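Local atomic coordinates of aldo-keto reductase family 1, member B4 (Aldose reductase) (Schistosoma japonicum, PDB entry 4HBK), a protein that probably reduces aldehydes to alcohols with NADPH, as an aldose reductase of the aldo/keto reductase family. Residues C78-Y82 with R83-E87. Numbering follows the deposited sequence.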
ATOM      1  N   CYS A  78       0.009  -2.459  -6.506  1.00  8.07           N
ATOM      2  CA  CYS A  78      -0.120  -1.648  -7.719  1.00 10.44           C
ATOM      3  C   CYS A  78      -1.069  -0.474  -7.504  1.00 10.72           C
ATOM      4  O   CYS A  78      -1.683  -0.341  -6.450  1.00  9.00           O
ATOM      5  CB  CYS A  78      -0.623  -2.507  -8.894  1.00  9.27           C
ATOM      6  SG  CYS A  78       0.230  -4.106  -9.115  1.00 13.63           S
ATOM      7  N   ALA A  79      -1.190   0.383  -8.506  1.00  8.80           N
ATOM      8  CA  ALA A  79      -2.169   1.454  -8.433  1.00 11.74           C
ATOM      9  C   ALA A  79      -2.472   2.004  -9.815  1.00 13.18           C
ATOM     10  O   ALA A  79      -1.587   2.133 -10.661  1.00  9.75           O
ATOM     11  CB  ALA A  79      -1.717   2.565  -7.470  1.00  8.49           C
ATOM     12  N   TYR A  80      -3.744   2.306 -10.037  1.00 11.76           N
ATOM     13  CA  TYR A  80      -4.190   2.841 -11.306  1.00 15.09           C
ATOM     14  C   TYR A  80      -3.418   4.100 -11.630  1.00 11.26           C
ATOM     15  O   TYR A  80      -3.052   4.342 -12.775  1.00 13.84           O
ATOM     16  CB  TYR A  80      -5.683   3.162 -11.223  1.00 18.70           C
ATOM     17  CG  TYR A  80      -6.265   3.712 -12.501  1.00 19.18           C
ATOM     18  CD1 TYR A  80      -6.948   2.886 -13.384  1.00 24.23           C
ATOM     19  CD2 TYR A  80      -6.147   5.060 -12.820  1.00 18.21           C
ATOM     20  CE1 TYR A  80      -7.496   3.388 -14.554  1.00 30.08           C
ATOM     21  CE2 TYR A  80      -6.686   5.569 -13.993  1.00 21.79           C
ATOM     22  CZ  TYR A  80      -7.359   4.730 -14.855  1.00 25.01           C
ATOM     23  OH  TYR A  80      -7.905   5.232 -16.019  1.00 40.74           O
ATOM     24  N   VAL A  81      -3.168   4.910 -10.606  1.00 13.90           N
ATOM     25  CA  VAL A  81      -2.622   6.251 -10.814  1.00 12.92           C
ATOM     26  C   VAL A  81      -1.169   6.266 -11.310  1.00 14.66           C
ATOM     27  O   VAL A  81      -0.702   7.282 -11.817  1.00 14.21           O
ATOM     28  CB  VAL A  81      -2.720   7.111  -9.531  1.00 13.94           C
ATOM     29  CG1 VAL A  81      -1.769   6.588  -8.467  1.00 10.15           C
ATOM     30  CG2 VAL A  81      -2.408   8.562  -9.841  1.00 11.03           C
ATOM     31  N   TYR A  82      -0.450   5.157 -11.163  1.00 14.44           N
ATOM     32  CA  TYR A  82       0.939   5.106 -11.635  1.00 15.62           C
ATOM     33  C   TYR A  82       0.978   4.876 -13.140  1.00 17.50           C
ATOM     34  O   TYR A  82       2.037   4.952 -13.760  1.00 18.81           O
ATOM     35  CB  TYR A  82       1.717   4.004 -10.918  1.00 15.49           C
ATOM     36  CG  TYR A  82       1.772   4.198  -9.426  1.00 18.12           C
ATOM     37  CD1 TYR A  82       2.113   5.434  -8.883  1.00 22.16           C
ATOM     38  CD2 TYR A  82       1.474   3.164  -8.562  1.00 15.78           C
ATOM     39  CE1 TYR A  82       2.165   5.626  -7.521  1.00 20.23           C
ATOM     40  CE2 TYR A  82       1.523   3.345  -7.189  1.00 20.01           C
ATOM     41  CZ  TYR A  82       1.866   4.579  -6.677  1.00 23.94           C
ATOM     42  OH  TYR A  82       1.921   4.777  -5.316  1.00 27.64           O
ATOM     43  N   ARG A  83      -0.181   4.562 -13.714  1.00 15.73           N
ATOM     44  CA  ARG A  83      -0.328   4.433 -15.160  1.00 15.75           C
ATOM     45  C   ARG A  83       0.608   3.395 -15.782  1.00 19.61           C
ATOM     46  O   ARG A  83       1.104   3.591 -16.890  1.00 21.70           O
ATOM     47  CB  ARG A  83      -0.104   5.796 -15.820  1.00 22.58           C
ATOM     48  CG  ARG A  83      -1.172   6.807 -15.453  1.00 28.68           C
ATOM     49  CD  ARG A  83      -1.614   7.604 -16.666  1.00 41.37           C
ATOM     50  NE  ARG A  83      -1.064   8.953 -16.639  1.00 48.63           N
ATOM     51  CZ  ARG A  83      -1.791  10.057 -16.779  1.00 49.93           C
ATOM     52  NH1 ARG A  83      -3.104   9.973 -16.966  1.00 49.56           N
ATOM     53  NH2 ARG A  83      -1.204  11.246 -16.739  1.00 50.08           N
ATOM     54  N   ASN A  84       0.847   2.293 -15.075  1.00 16.08           N
ATOM     55  CA  ASN A  84       1.719   1.243 -15.590  1.00 13.67           C
ATOM     56  C   ASN A  84       1.191  -0.154 -15.321  1.00 13.92           C
ATOM     57  O   ASN A  84       1.948  -1.120 -15.351  1.00 14.42           O
ATOM     58  CB  ASN A  84       3.128   1.374 -15.000  1.00 13.96           C
ATOM     59  CG  ASN A  84       3.128   1.324 -13.490  1.00 12.90           C
ATOM     60  OD1 ASN A  84       2.107   1.012 -12.876  1.00 10.11           O
ATOM     61  ND2 ASN A  84       4.272   1.622 -12.879  1.00 12.62           N
ATOM     62  N   GLU A  85      -0.104  -0.270 -15.051  1.00 15.51           N
ATOM     63  CA  GLU A  85      -0.677  -1.575 -14.737  1.00 14.17           C
ATOM     64  C   GLU A  85      -0.690  -2.481 -15.968  1.00 15.36           C
ATOM     65  O   GLU A  85      -0.695  -3.705 -15.844  1.00 15.07           O
ATOM     66  CB  GLU A  85      -2.079  -1.437 -14.142  1.00 12.79           C
ATOM     67  CG  GLU A  85      -2.093  -0.713 -12.803  1.00 14.43           C
ATOM     68  CD  GLU A  85      -3.436  -0.773 -12.105  1.00 16.17           C
ATOM     69  OE1 GLU A  85      -4.461  -0.416 -12.726  1.00 15.38           O
ATOM     70  OE2 GLU A  85      -3.469  -1.181 -10.926  1.00 14.88           O
ATOM     71  N   ALA A  86      -0.683  -1.884 -17.158  1.00 11.90           N
ATOM     72  CA  ALA A  86      -0.634  -2.675 -18.384  1.00 11.48           C
ATOM     73  C   ALA A  86       0.741  -3.333 -18.542  1.00 13.97           C
ATOM     74  O   ALA A  86       0.834  -4.493 -18.926  1.00 11.52           O
ATOM     75  CB  ALA A  86      -0.976  -1.812 -19.597  1.00 13.29           C
ATOM     76  N   GLU A  87       1.802  -2.590 -18.232  1.00 12.60           N
ATOM     77  CA  GLU A  87       3.153  -3.143 -18.256  1.00 15.00           C
ATOM     78  C   GLU A  87       3.320  -4.201 -17.173  1.00 13.77           C
ATOM     79  O   GLU A  87       3.998  -5.210 -17.370  1.00 14.43           O
ATOM     80  CB  GLU A  87       4.204  -2.041 -18.079  1.00 16.04           C
ATOM     81  CG  GLU A  87       4.426  -1.162 -19.303  1.00 24.02           C
ATOM     82  CD  GLU A  87       3.211  -0.303 -19.678  1.00 32.65           C
ATOM     83  OE1 GLU A  87       2.398   0.043 -18.777  1.00 27.73           O
ATOM     84  OE2 GLU A  87       3.075   0.023 -20.888  1.00 30.60           O
TER
HETATM   85  O   HOH W   1       1.249   0.346 -10.224  1.00 15.08           O
HETATM   86  O   HOH W   2       3.675   4.768 -16.021  1.00 28.13           O
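Arg-83 N donates a hydrogen bond to Tyr-80 O across 3.0 Å. This bond follows the one from Tyr-82 N to Ala-79 O, 3.3 Å, and together they wind residues 80-82 into a short 3-10 turn. A water bridges Ala-79, just before the turn, to Asn-84 beyond it. It accepts from Ala-79 N at 3.0 Å and donates to Asn-84 OD1 at 2.9 Å, and it also sits in plane at the edge of the Tyr-82 ring. With chi1 at 58°, the Asn-84 amide folds back over its own backbone toward Tyr-82. There Asn-84 OD1 packs 3.6 Å from Tyr-82 CB. Asn-84 holds the N-cap position of helix 85-98, yet its side chain makes no capping bond.

Glu-85 reaches back from the first turn of that helix. Its side chain runs out straight to the carboxylate, which lies along the Ala-79 to Tyr-80 peptide, with Glu-85 OE2 3.5 Å from Ala-79 C. Glu-85 OE1 comes within 3.6 Å of Tyr-80 CA. The planes of the Tyr-80 ring and the Glu-85 carboxylate are 77° apart, so the two groups cross rather than stack. Glu-85 is buried, and both its oxygens have hydrogen-bond partners: OE2 meets Ser-110 OG and OE1 meets Thr-129 OG1.

The loop joins strand 75-77 to helix 85-98 in the (beta/alpha)8 barrel of the family. It carries Tyr-82, the predicted proton donor, whose OH is hydrogen-bonded to Lys-291 NZ. Cys-78 O is bound by Lys-111 NZ, predicted to lower the pKa of the active-site tyrosine. The turn, the bridging water and the buried carboxylate thus probably help to fix the backbone from which Tyr-82 enters the active site.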